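Local coordinates for hypothetical protein AF1704 (Archaeoglobus fulgidus, PDB 1ZBM) that probably converts cyclic dehypoxanthinylfutalosinate into 1,4-dihydroxy-6-naphthoate, a lyase step on the way to menaquinone, at residues T62-S65 / A66-A70; E98-L101 / D102-I106; A115-L118 / L119-V123; R135-Q138 / A139-E143. All coordinates share one frame; numbering follows the deposited sequence.

Interaction 1 of 4, residues T62-S65 / A66-A70; sequences TAIS and AHAYA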
ATOM      1  N   THR A  62      -8.602   0.350   9.055  1.00 14.37           N
ATOM      2  CA  THR A  62      -7.381  -0.369   8.728  1.00 15.70           C
ATOM      3  C   THR A  62      -6.870  -0.092   7.326  1.00 14.90           C
ATOM      4  O   THR A  62      -7.661   0.102   6.407  1.00 17.88           O
ATOM      5  CB  THR A  62      -7.582  -1.900   8.858  1.00 14.51           C
ATOM      6  OG1 THR A  62      -6.387  -2.579   8.451  1.00 15.39           O
ATOM      7  CG2 THR A  62      -8.726  -2.364   7.977  1.00 12.44           C
ATOM      8  N   ALA A  63      -5.550  -0.053   7.155  1.00 15.41           N
ATOM      9  CA  ALA A  63      -4.993   0.144   5.820  1.00 16.68           C
ATOM     10  C   ALA A  63      -5.301  -1.188   5.145  1.00 16.76           C
ATOM     11  O   ALA A  63      -5.554  -2.181   5.828  1.00 17.04           O
ATOM     12  CB  ALA A  63      -3.482   0.363   5.890  1.00 15.11           C
ATOM     13  N   ILE A  64      -5.287  -1.218   3.821  1.00 19.18           N
ATOM     14  CA  ILE A  64      -5.581  -2.454   3.106  1.00 20.03           C
ATOM     15  C   ILE A  64      -5.383  -2.283   1.608  1.00 19.53           C
ATOM     16  O   ILE A  64      -5.770  -1.267   1.036  1.00 22.04           O
ATOM     17  CB  ILE A  64      -7.034  -2.907   3.353  1.00 20.82           C
ATOM     18  CG1 ILE A  64      -7.269  -4.277   2.720  1.00 24.46           C
ATOM     19  CG2 ILE A  64      -8.002  -1.914   2.731  1.00 21.96           C
ATOM     20  CD1 ILE A  64      -8.653  -4.821   2.956  1.00 28.48           C
ATOM     21  N   SER A  65      -4.794  -3.294   0.979  1.00 17.47           N
ATOM     22  CA  SER A  65      -4.536  -3.288  -0.458  1.00 14.06           C
ATOM     23  C   SER A  65      -5.826  -3.118  -1.254  1.00 12.69           C
ATOM     24  O   SER A  65      -6.868  -3.631  -0.853  1.00 11.65           O
ATOM     25  CB  SER A  65      -3.863  -4.602  -0.865  1.00 11.38           C
ATOM     26  OG  SER A  65      -2.603  -4.748  -0.239  1.00  7.37           O
ATOM     27  N   ALA A  66      -5.770  -2.405  -2.375  1.00 11.95           N
ATOM     28  CA  ALA A  66      -6.982  -2.235  -3.174  1.00 14.56           C
ATOM     29  C   ALA A  66      -7.513  -3.624  -3.547  1.00 13.63           C
ATOM     30  O   ALA A  66      -8.716  -3.873  -3.483  1.00 16.40           O
ATOM     31  CB  ALA A  66      -6.695  -1.418  -4.439  1.00 12.87           C
ATOM     32  N   HIS A  67      -6.613  -4.522  -3.931  1.00 13.26           N
ATOM     33  CA  HIS A  67      -6.981  -5.888  -4.287  1.00 12.25           C
ATOM     34  C   HIS A  67      -7.886  -6.493  -3.202  1.00 12.57           C
ATOM     35  O   HIS A  67      -9.042  -6.833  -3.455  1.00 12.79           O
ATOM     36  CB  HIS A  67      -5.713  -6.730  -4.430  1.00 13.34           C
ATOM     37  CG  HIS A  67      -5.966  -8.176  -4.734  1.00 14.49           C
ATOM     38  ND1 HIS A  67      -4.963  -9.121  -4.714  1.00 14.24           N
ATOM     39  CD2 HIS A  67      -7.098  -8.839  -5.074  1.00 15.70           C
ATOM     40  CE1 HIS A  67      -5.464 -10.303  -5.027  1.00 15.01           C
ATOM     41  NE2 HIS A  67      -6.759 -10.160  -5.250  1.00 16.32           N
ATOM     42  N   ALA A  68      -7.341  -6.614  -1.997  1.00 11.64           N
ATOM     43  CA  ALA A  68      -8.058  -7.173  -0.864  1.00 12.95           C
ATOM     44  C   ALA A  68      -9.423  -6.523  -0.654  1.00 15.50           C
ATOM     45  O   ALA A  68     -10.410  -7.209  -0.383  1.00 17.17           O
ATOM     46  CB  ALA A  68      -7.215  -7.038   0.393  1.00 13.40           C
ATOM     47  N   TYR A  69      -9.480  -5.202  -0.791  1.00 15.86           N
ATOM     48  CA  TYR A  69     -10.722  -4.463  -0.605  1.00 16.35           C
ATOM     49  C   TYR A  69     -11.886  -5.038  -1.397  1.00 17.70           C
ATOM     50  O   TYR A  69     -13.025  -5.043  -0.925  1.00 15.32           O
ATOM     51  CB  TYR A  69     -10.541  -2.989  -0.994  1.00 16.37           C
ATOM     52  CG  TYR A  69     -11.815  -2.193  -0.819  1.00 14.96           C
ATOM     53  CD1 TYR A  69     -12.327  -1.952   0.453  1.00 16.16           C
ATOM     54  CD2 TYR A  69     -12.565  -1.772  -1.920  1.00 16.79           C
ATOM     55  CE1 TYR A  69     -13.552  -1.325   0.630  1.00 16.46           C
ATOM     56  CE2 TYR A  69     -13.804  -1.139  -1.749  1.00 17.82           C
ATOM     57  CZ  TYR A  69     -14.283  -0.928  -0.461  1.00 17.37           C
ATOM     58  OH  TYR A  69     -15.510  -0.352  -0.249  1.00 22.96           O
ATOM     59  N   ALA A  70     -11.608  -5.523  -2.603  1.00 20.43           N
ATOM     60  CA  ALA A  70     -12.672  -6.082  -3.433  1.00 22.42           C
ATOM     61  C   ALA A  70     -13.331  -7.301  -2.775  1.00 24.27           C
ATOM     62  O   ALA A  70     -14.474  -7.636  -3.091  1.00 24.94           O
ATOM     63  CB  ALA A  70     -12.126  -6.452  -4.805  1.00 21.87           C
TER
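I64 reaches A68 because its CG1 stands anti to the backbone N (chi1 -174°) and the chain runs on straight to CD1, carrying the branch forward over the first turn of the helix that follows. CG1 lies 3.6 Å from A68 CB, and CD1 rests against the same methyl before ending beside the backbone N of Y69. The touch is purely apolar, one extended isoleucine branch laid on a methyl group, and both residues are buried.

The backbone closes the same turn. S65 sits at the N-cap position, but the bond comes from its carbonyl: Y69 N donates to S65 O over 3.0 Å. The hydroxyl of S65 plays no capping role. The backbone N of S65 is held by N51 OD1. Within the turn, the H67 side chain leads away from the strand, its ND1 bonded to T113 O, while its backbone N meets T114 OG1, so the helix start is tied to the predicted substrate-binding residue T114.

This is a strand-to-helix junction at the C-terminal end of strand 61-65, in a protein of the periplasmic-binding-protein clan. The strand runs between 11-16 and 181-189 in its mixed sheet; N51 of helix 47-53 touches the side chains of I64 and A68, and helix 114-122 meets A66 and H67.

Interaction 2 of 4, residues E98-L101 / D102-I106; sequences EISL and DGKRI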
ATOM      1  N   GLU A  98      17.894 -10.217 -17.161  1.00 32.26           N
ATOM      2  CA  GLU A  98      16.653 -10.140 -17.923  1.00 33.02           C
ATOM      3  C   GLU A  98      16.083 -11.520 -18.230  1.00 32.63           C
ATOM      4  O   GLU A  98      16.777 -12.383 -18.760  1.00 34.04           O
ATOM      5  CB  GLU A  98      16.879  -9.386 -19.237  1.00 35.90           C
ATOM      6  CG  GLU A  98      16.485  -7.912 -19.195  1.00 38.60           C
ATOM      7  CD  GLU A  98      17.384  -7.077 -18.304  1.00 40.47           C
ATOM      8  OE1 GLU A  98      17.038  -5.904 -18.030  1.00 41.73           O
ATOM      9  OE2 GLU A  98      18.445  -7.590 -17.883  1.00 42.05           O
ATOM     10  N   ILE A  99      14.820 -11.726 -17.877  1.00 31.79           N
ATOM     11  CA  ILE A  99      14.134 -12.991 -18.137  1.00 31.93           C
ATOM     12  C   ILE A  99      12.724 -12.667 -18.602  1.00 31.30           C
ATOM     13  O   ILE A  99      12.331 -11.507 -18.595  1.00 32.63           O
ATOM     14  CB  ILE A  99      14.060 -13.885 -16.875  1.00 31.08           C
ATOM     15  CG1 ILE A  99      13.703 -13.048 -15.645  1.00 30.36           C
ATOM     16  CG2 ILE A  99      15.380 -14.605 -16.671  1.00 32.82           C
ATOM     17  CD1 ILE A  99      13.683 -13.847 -14.360  1.00 26.29           C
ATOM     18  N   SER A 100      11.958 -13.678 -19.000  1.00 31.69           N
ATOM     19  CA  SER A 100      10.598 -13.432 -19.468  1.00 31.90           C
ATOM     20  C   SER A 100       9.542 -13.529 -18.368  1.00 31.64           C
ATOM     21  O   SER A 100       8.484 -12.903 -18.468  1.00 33.77           O
ATOM     22  CB  SER A 100      10.237 -14.395 -20.607  1.00 32.83           C
ATOM     23  OG  SER A 100      10.095 -15.724 -20.135  1.00 34.99           O
ATOM     24  N   LEU A 101       9.828 -14.313 -17.333  1.00 27.97           N
ATOM     25  CA  LEU A 101       8.921 -14.513 -16.200  1.00 26.05           C
ATOM     26  C   LEU A 101       7.883 -15.614 -16.401  1.00 26.26           C
ATOM     27  O   LEU A 101       7.329 -16.135 -15.431  1.00 25.46           O
ATOM     28  CB  LEU A 101       8.199 -13.211 -15.824  1.00 21.18           C
ATOM     29  CG  LEU A 101       8.997 -12.108 -15.102  1.00 19.21           C
ATOM     30  CD1 LEU A 101       8.089 -10.906 -14.819  1.00 14.80           C
ATOM     31  CD2 LEU A 101       9.572 -12.656 -13.814  1.00 12.25           C
ATOM     32  N   ASP A 102       7.610 -15.971 -17.651  1.00 28.19           N
ATOM     33  CA  ASP A 102       6.630 -17.021 -17.921  1.00 29.93           C
ATOM     34  C   ASP A 102       7.145 -18.383 -17.457  1.00 29.21           C
ATOM     35  O   ASP A 102       8.228 -18.820 -17.848  1.00 28.94           O
ATOM     36  CB  ASP A 102       6.282 -17.043 -19.413  1.00 34.65           C
ATOM     37  CG  ASP A 102       5.554 -15.779 -19.856  1.00 37.55           C
ATOM     38  OD1 ASP A 102       6.210 -14.722 -19.986  1.00 37.80           O
ATOM     39  OD2 ASP A 102       4.317 -15.841 -20.057  1.00 40.51           O
ATOM     40  N   GLY A 103       6.359 -19.044 -16.613  1.00 27.73           N
ATOM     41  CA  GLY A 103       6.747 -20.343 -16.087  1.00 27.66           C
ATOM     42  C   GLY A 103       7.723 -20.253 -14.922  1.00 26.78           C
ATOM     43  O   GLY A 103       8.002 -21.248 -14.254  1.00 27.53           O
ATOM     44  N   LYS A 104       8.228 -19.050 -14.664  1.00 25.50           N
ATOM     45  CA  LYS A 104       9.194 -18.825 -13.590  1.00 22.36           C
ATOM     46  C   LYS A 104       8.589 -18.823 -12.182  1.00 22.15           C
ATOM     47  O   LYS A 104       7.374 -18.680 -12.005  1.00 19.66           O
ATOM     48  CB  LYS A 104       9.920 -17.504 -13.829  1.00 21.54           C
ATOM     49  CG  LYS A 104      10.713 -17.445 -15.127  1.00 23.55           C
ATOM     50  CD  LYS A 104      11.824 -18.486 -15.163  1.00 24.20           C
ATOM     51  CE  LYS A 104      12.759 -18.257 -16.347  1.00 23.64           C
ATOM     52  NZ  LYS A 104      12.016 -18.190 -17.631  1.00 25.52           N
ATOM     53  N   ARG A 105       9.453 -18.993 -11.182  1.00 21.30           N
ATOM     54  CA  ARG A 105       9.025 -18.994  -9.786  1.00 21.95           C
ATOM     55  C   ARG A 105       9.289 -17.611  -9.203  1.00 20.27           C
ATOM     56  O   ARG A 105      10.437 -17.214  -9.038  1.00 20.78           O
ATOM     57  CB  ARG A 105       9.775 -20.083  -9.006  1.00 23.37           C
ATOM     58  CG  ARG A 105       9.360 -21.490  -9.428  1.00 25.81           C
ATOM     59  CD  ARG A 105      10.211 -22.586  -8.799  1.00 29.41           C
ATOM     60  NE  ARG A 105      10.192 -22.546  -7.337  1.00 31.09           N
ATOM     61  CZ  ARG A 105      11.102 -21.923  -6.597  1.00 31.69           C
ATOM     62  NH1 ARG A 105      12.112 -21.291  -7.184  1.00 32.13           N
ATOM     63  NH2 ARG A 105      11.004 -21.935  -5.274  1.00 30.37           N
ATOM     64  N   ILE A 106       8.223 -16.874  -8.900  1.00 18.94           N
ATOM     65  CA  ILE A 106       8.366 -15.519  -8.369  1.00 16.92           C
ATOM     66  C   ILE A 106       7.909 -15.355  -6.929  1.00 16.86           C
ATOM     67  O   ILE A 106       6.761 -15.680  -6.579  1.00 15.89           O
ATOM     68  CB  ILE A 106       7.580 -14.493  -9.217  1.00 17.57           C
ATOM     69  CG1 ILE A 106       7.846 -14.725 -10.709  1.00 18.43           C
ATOM     70  CG2 ILE A 106       7.979 -13.082  -8.820  1.00 13.11           C
ATOM     71  CD1 ILE A 106       7.003 -13.857 -11.625  1.00 18.99           C
TER
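K104 N donates to L101 O over 3.1 Å, the bond that closes a type II beta turn from L101 to K104. The donor stands well above the carbonyl plane, 59° out of it, and so misses the lone pairs. G103 takes the third position of the turn with phi at 81°, a left-handed conformation that glycine adopts readily.

K104 folds back over the turn it has just closed. Its CB lies 3.3 Å from L101 O, and a bend at chi2 (-62°) lets the chain double back, CG resting 3.6 Å from L101 CA. The ammonium group comes within 4.0 Å of S100 OG, NZ being too far for a bond. D102 OD1 sits near S100 O, an approach of two acceptors that brings no bond.

Toward the sheet the contact is apolar. L101 and I106 meet at about a right angle, with CD2 of L101 at 3.6 Å from CD1 of I106; both side chains are buried, in contrast to the exposed S100 and D102.

The turn leads the chain into strand 105-108, which lies between 127-130 and 147-150 in the second mixed sheet. L101 and I106 both touch A147 of strand 147-150, L101 also reaches V166 and L167 of strand 164-168, and I106 pairs through its backbone with E127 and V129.

Interaction 3 of 4, residues A115-L118 / L119-V123; sequences ANLL and LKLAV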
ATOM      1  N   ALA A 115      -0.259  -5.507  -5.835  1.00 12.50           N
ATOM      2  CA  ALA A 115       0.859  -5.865  -6.697  1.00 15.24           C
ATOM      3  C   ALA A 115       0.735  -7.302  -7.192  1.00 16.74           C
ATOM      4  O   ALA A 115       1.185  -7.629  -8.292  1.00 16.81           O
ATOM      5  CB  ALA A 115       2.183  -5.683  -5.956  1.00 11.23           C
ATOM      6  N   ASN A 116       0.141  -8.174  -6.384  1.00 17.88           N
ATOM      7  CA  ASN A 116      -0.009  -9.551  -6.822  1.00 19.42           C
ATOM      8  C   ASN A 116      -1.072  -9.632  -7.900  1.00 19.66           C
ATOM      9  O   ASN A 116      -0.878 -10.281  -8.931  1.00 20.19           O
ATOM     10  CB  ASN A 116      -0.383 -10.462  -5.662  1.00 22.70           C
ATOM     11  CG  ASN A 116       0.487 -11.694  -5.617  1.00 26.16           C
ATOM     12  OD1 ASN A 116       0.636 -12.402  -6.627  1.00 24.27           O
ATOM     13  ND2 ASN A 116       1.079 -11.958  -4.457  1.00 27.19           N
ATOM     14  N   LEU A 117      -2.195  -8.965  -7.661  1.00 18.72           N
ATOM     15  CA  LEU A 117      -3.283  -8.945  -8.627  1.00 17.46           C
ATOM     16  C   LEU A 117      -2.726  -8.485  -9.979  1.00 17.70           C
ATOM     17  O   LEU A 117      -2.990  -9.107 -11.010  1.00 17.55           O
ATOM     18  CB  LEU A 117      -4.390  -8.001  -8.149  1.00 15.30           C
ATOM     19  CG  LEU A 117      -5.589  -7.809  -9.091  1.00 18.00           C
ATOM     20  CD1 LEU A 117      -6.234  -9.157  -9.402  1.00 15.08           C
ATOM     21  CD2 LEU A 117      -6.609  -6.873  -8.437  1.00 14.33           C
ATOM     22  N   LEU A 118      -1.944  -7.404  -9.965  1.00 16.83           N
ATOM     23  CA  LEU A 118      -1.334  -6.880 -11.191  1.00 16.73           C
ATOM     24  C   LEU A 118      -0.447  -7.927 -11.882  1.00 16.14           C
ATOM     25  O   LEU A 118      -0.533  -8.122 -13.099  1.00 16.45           O
ATOM     26  CB  LEU A 118      -0.504  -5.624 -10.890  1.00 15.06           C
ATOM     27  CG  LEU A 118      -1.268  -4.342 -10.564  1.00 15.24           C
ATOM     28  CD1 LEU A 118      -0.332  -3.285  -9.967  1.00 14.76           C
ATOM     29  CD2 LEU A 118      -1.929  -3.832 -11.810  1.00 12.62           C
ATOM     30  N   LEU A 119       0.406  -8.588 -11.108  1.00 15.38           N
ATOM     31  CA  LEU A 119       1.285  -9.606 -11.655  1.00 16.33           C
ATOM     32  C   LEU A 119       0.446 -10.705 -12.307  1.00 18.69           C
ATOM     33  O   LEU A 119       0.702 -11.098 -13.443  1.00 20.31           O
ATOM     34  CB  LEU A 119       2.169 -10.199 -10.549  1.00 14.63           C
ATOM     35  CG  LEU A 119       3.157 -11.319 -10.933  1.00 13.02           C
ATOM     36  CD1 LEU A 119       4.139 -10.803 -11.969  1.00 10.91           C
ATOM     37  CD2 LEU A 119       3.909 -11.809  -9.693  1.00 12.82           C
ATOM     38  N   LYS A 120      -0.565 -11.186 -11.587  1.00 19.15           N
ATOM     39  CA  LYS A 120      -1.451 -12.227 -12.092  1.00 20.44           C
ATOM     40  C   LYS A 120      -2.185 -11.800 -13.363  1.00 21.62           C
ATOM     41  O   LYS A 120      -2.688 -12.644 -14.097  1.00 23.55           O
ATOM     42  CB  LYS A 120      -2.452 -12.623 -10.998  1.00 22.74           C
ATOM     43  CG  LYS A 120      -1.798 -13.321  -9.793  1.00 23.65           C
ATOM     44  CD  LYS A 120      -2.595 -13.128  -8.513  1.00 24.64           C
ATOM     45  CE  LYS A 120      -3.971 -13.749  -8.614  1.00 25.96           C
ATOM     46  NZ  LYS A 120      -4.842 -13.290  -7.491  1.00 27.31           N
ATOM     47  N   LEU A 121      -2.249 -10.496 -13.621  1.00 21.31           N
ATOM     48  CA  LEU A 121      -2.900  -9.980 -14.824  1.00 20.22           C
ATOM     49  C   LEU A 121      -1.903  -9.811 -15.962  1.00 19.35           C
ATOM     50  O   LEU A 121      -2.261  -9.923 -17.124  1.00 20.70           O
ATOM     51  CB  LEU A 121      -3.545  -8.622 -14.547  1.00 20.17           C
ATOM     52  CG  LEU A 121      -4.837  -8.588 -13.732  1.00 19.08           C
ATOM     53  CD1 LEU A 121      -5.110  -7.160 -13.328  1.00 18.55           C
ATOM     54  CD2 LEU A 121      -5.994  -9.150 -14.557  1.00 20.16           C
ATOM     55  N   ALA A 122      -0.652  -9.527 -15.628  1.00 20.24           N
ATOM     56  CA  ALA A 122       0.369  -9.325 -16.652  1.00 19.40           C
ATOM     57  C   ALA A 122       0.990 -10.646 -17.110  1.00 19.34           C
ATOM     58  O   ALA A 122       1.352 -10.784 -18.272  1.00 19.40           O
ATOM     59  CB  ALA A 122       1.453  -8.385 -16.121  1.00 17.96           C
ATOM     60  N   VAL A 123       1.119 -11.600 -16.187  1.00 21.66           N
ATOM     61  CA  VAL A 123       1.694 -12.921 -16.466  1.00 21.68           C
ATOM     62  C   VAL A 123       0.661 -13.938 -15.990  1.00 25.18           C
ATOM     63  O   VAL A 123       0.532 -14.183 -14.791  1.00 25.75           O
ATOM     64  CB  VAL A 123       3.014 -13.129 -15.685  1.00 21.28           C
ATOM     65  CG1 VAL A 123       3.782 -14.324 -16.237  1.00 18.27           C
ATOM     66  CG2 VAL A 123       3.863 -11.870 -15.754  1.00 17.86           C
TER
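L119 N bonds to A115 O and K120 N to N116 O, the second at 2.8 Å and nearly linear at 174°. Toward the C-terminal end the pattern changes: L118 O accepts from both A122 N (2.9 Å) and L121 N (3.0 Å), the latter from above its carbonyl plane, while the bond from L121 N to L117 O is weak.

This is helix 114-122, the crossover of a beta-alpha-beta unit between strands 105-108 and 127-130. A115, in its first turn, belongs to the predicted substrate-binding site.

Of the polar side chains, K120 lies along the helix surface, its CG 3.3 Å from N116 O, and a bend at chi3 (63°) turns the chain beyond CD. CD passes 3.8 Å from N116 OD1, the two side chains crossing obliquely; the amide nitrogen of N116 is taken by G110 O. An alanine at this lysine position keeps CB near N116 O but has no CG or CD, and N116 OD1 is likely to lose the aliphatic chain that passes beside it.

Among the apolar side chains, L117 CG is 4.3 Å from L121 CD1. L118, L121 and A122 touch W172 of helix 169-174, and L119 meets V108.

Interaction 4 of 4, residues R135-Q138 / A139-E143; sequences RIIQ and AVLDE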
ATOM      1  N   ARG A 135      12.122 -10.883   2.849  1.00 21.71           N
ATOM      2  CA  ARG A 135      12.977 -11.982   2.440  1.00 22.07           C
ATOM      3  C   ARG A 135      13.045 -12.127   0.935  1.00 20.10           C
ATOM      4  O   ARG A 135      13.790 -12.951   0.413  1.00 18.95           O
ATOM      5  CB  ARG A 135      12.520 -13.295   3.066  1.00 23.76           C
ATOM      6  CG  ARG A 135      13.658 -14.267   3.168  1.00 28.92           C
ATOM      7  CD  ARG A 135      13.295 -15.500   3.949  1.00 33.35           C
ATOM      8  NE  ARG A 135      14.434 -16.407   4.082  1.00 36.47           N
ATOM      9  CZ  ARG A 135      15.174 -16.856   3.068  1.00 37.51           C
ATOM     10  NH1 ARG A 135      16.190 -17.692   3.300  1.00 37.86           N
ATOM     11  NH2 ARG A 135      14.907 -16.474   1.825  1.00 36.60           N
ATOM     12  N   ILE A 136      12.278 -11.298   0.238  1.00 18.68           N
ATOM     13  CA  ILE A 136      12.240 -11.331  -1.218  1.00 18.35           C
ATOM     14  C   ILE A 136      13.602 -11.051  -1.849  1.00 17.01           C
ATOM     15  O   ILE A 136      14.049 -11.799  -2.711  1.00 17.14           O
ATOM     16  CB  ILE A 136      11.274 -10.290  -1.779  1.00 16.89           C
ATOM     17  CG1 ILE A 136       9.921 -10.395  -1.073  1.00 20.46           C
ATOM     18  CG2 ILE A 136      11.153 -10.469  -3.278  1.00 15.45           C
ATOM     19  CD1 ILE A 136       9.152 -11.652  -1.336  1.00 20.39           C
ATOM     20  N   ILE A 137      14.247  -9.966  -1.428  1.00 16.62           N
ATOM     21  CA  ILE A 137      15.530  -9.592  -1.994  1.00 16.78           C
ATOM     22  C   ILE A 137      16.577 -10.671  -1.815  1.00 16.84           C
ATOM     23  O   ILE A 137      17.273 -11.037  -2.764  1.00 17.13           O
ATOM     24  CB  ILE A 137      16.062  -8.288  -1.387  1.00 18.40           C
ATOM     25  CG1 ILE A 137      15.125  -7.136  -1.737  1.00 20.03           C
ATOM     26  CG2 ILE A 137      17.459  -7.988  -1.938  1.00 16.53           C
ATOM     27  CD1 ILE A 137      15.148  -6.765  -3.203  1.00 20.67           C
ATOM     28  N   GLN A 138      16.699 -11.177  -0.597  1.00 15.81           N
ATOM     29  CA  GLN A 138      17.674 -12.221  -0.332  1.00 14.48           C
ATOM     30  C   GLN A 138      17.411 -13.432  -1.248  1.00 14.60           C
ATOM     31  O   GLN A 138      18.322 -13.910  -1.922  1.00 16.17           O
ATOM     32  CB  GLN A 138      17.615 -12.630   1.148  1.00 14.52           C
ATOM     33  CG  GLN A 138      18.749 -13.545   1.591  1.00 17.18           C
ATOM     34  CD  GLN A 138      18.672 -13.913   3.065  1.00 21.68           C
ATOM     35  OE1 GLN A 138      18.743 -15.096   3.427  1.00 22.26           O
ATOM     36  NE2 GLN A 138      18.528 -12.903   3.927  1.00 21.28           N
ATOM     37  N   ALA A 139      16.164 -13.900  -1.302  1.00 12.52           N
ATOM     38  CA  ALA A 139      15.817 -15.058  -2.127  1.00 12.97           C
ATOM     39  C   ALA A 139      16.217 -14.913  -3.594  1.00 14.05           C
ATOM     40  O   ALA A 139      16.578 -15.892  -4.251  1.00 13.97           O
ATOM     41  CB  ALA A 139      14.315 -15.350  -2.030  1.00 12.41           C
ATOM     42  N   VAL A 140      16.141 -13.699  -4.113  1.00 12.71           N
ATOM     43  CA  VAL A 140      16.498 -13.475  -5.500  1.00 14.14           C
ATOM     44  C   VAL A 140      18.002 -13.527  -5.717  1.00 15.05           C
ATOM     45  O   VAL A 140      18.498 -14.233  -6.612  1.00 14.76           O
ATOM     46  CB  VAL A 140      15.956 -12.140  -5.982  1.00 12.18           C
ATOM     47  CG1 VAL A 140      16.368 -11.901  -7.423  1.00 12.01           C
ATOM     48  CG2 VAL A 140      14.444 -12.145  -5.848  1.00 11.19           C
ATOM     49  N   LEU A 141      18.726 -12.786  -4.887  1.00 15.51           N
ATOM     50  CA  LEU A 141      20.182 -12.738  -4.956  1.00 16.15           C
ATOM     51  C   LEU A 141      20.783 -14.123  -4.762  1.00 17.00           C
ATOM     52  O   LEU A 141      21.769 -14.467  -5.405  1.00 18.30           O
ATOM     53  CB  LEU A 141      20.732 -11.786  -3.883  1.00 16.18           C
ATOM     54  CG  LEU A 141      20.533 -10.265  -4.062  1.00 15.99           C
ATOM     55  CD1 LEU A 141      21.035  -9.511  -2.821  1.00 12.87           C
ATOM     56  CD2 LEU A 141      21.292  -9.806  -5.291  1.00 12.78           C
ATOM     57  N   ASP A 142      20.193 -14.919  -3.877  1.00 18.58           N
ATOM     58  CA  ASP A 142      20.712 -16.261  -3.633  1.00 19.83           C
ATOM     59  C   ASP A 142      20.061 -17.310  -4.545  1.00 20.75           C
ATOM     60  O   ASP A 142      20.182 -18.510  -4.306  1.00 21.57           O
ATOM     61  CB  ASP A 142      20.537 -16.648  -2.155  1.00 18.35           C
ATOM     62  CG  ASP A 142      21.524 -15.931  -1.231  1.00 18.82           C
ATOM     63  OD1 ASP A 142      22.360 -15.144  -1.728  1.00 16.13           O
ATOM     64  OD2 ASP A 142      21.467 -16.164   0.000  1.00 18.21           O
ATOM     65  N   GLU A 143      19.369 -16.846  -5.583  1.00 20.84           N
ATOM     66  CA  GLU A 143      18.723 -17.718  -6.570  1.00 19.21           C
ATOM     67  C   GLU A 143      17.803 -18.790  -5.991  1.00 18.60           C
ATOM     68  O   GLU A 143      17.741 -19.922  -6.477  1.00 17.51           O
ATOM     69  CB  GLU A 143      19.796 -18.342  -7.472  1.00 18.12           C
ATOM     70  CG  GLU A 143      20.721 -17.283  -8.081  1.00 20.64           C
ATOM     71  CD  GLU A 143      21.689 -17.818  -9.147  1.00 20.22           C
ATOM     72  OE1 GLU A 143      22.579 -17.052  -9.561  1.00 16.83           O
ATOM     73  OE2 GLU A 143      21.548 -18.982  -9.567  1.00 24.01           O
TER
HETATM   74  O   HOH W   1      19.318 -17.087   1.075  1.00 14.53           O
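A water bridges Q138 and D142, donating to Q138 OE1 at 3.1 Å and to D142 OD2 at 2.6 Å, and so links side chains whose own closest approach is only Q138 CG beside D142 OD2. The two cross at a slant, amide and carboxylate planes 55° apart. This happens on a short helix, 136-141, that ends in a Schellman motif: E143, with positive phi, is its C-prime residue, and E143 N bonds to V140 O while E144 N reaches back to A139 O.

R135 stands at the N-cap position. With CG anti to the backbone N (chi1 -155°), the extended chain carries the guanidinium alongside the first turn of the helix. Q138 OE1 hovers 3.6 Å above one face, toward the rim, and A139 CB sits at the edge near the plane. The charge is met by E144 through a salt bridge from NH2, so R135 at the helix start is tied to a residue just past its end.

Regular backbone bonds run the length of the helix, among them A139 N to R135 O, V140 N to I136 O and D142 N to Q138 O. I136 and I137 touch L150 of strand 147-150, and V140 and L141 touch L163. I137 and L141 lie side by side and point the same way, with CG2 of I137 4.0 Å from CD1 of L141. L141 N closes the same turn onto I137 O at 3.1 Å, its N-H...O angle 178°.

In the fold
Interactions 2, 3 and 4 belong to the part of the chain built on the second mixed sheet, whereas interaction 1 ends a strand of the first. Interactions 1 and 3 nevertheless touch: H67 ND1 lies 3.7 Å from L117 CB, and H67 CE1 is 3.9 Å from K120 NZ. Interaction 2 leads through strand 105-108 into the helix of interaction 3, and I106 CD1 meets L119 CD2 at 4.2 Å. Interaction 4 touches none of the others. The side chains of S65 and I136 are each about 8 Å, and that of A115 about 9 Å, from the side chain of the predicted proton acceptor H152, consistent with an active site between the two sheets.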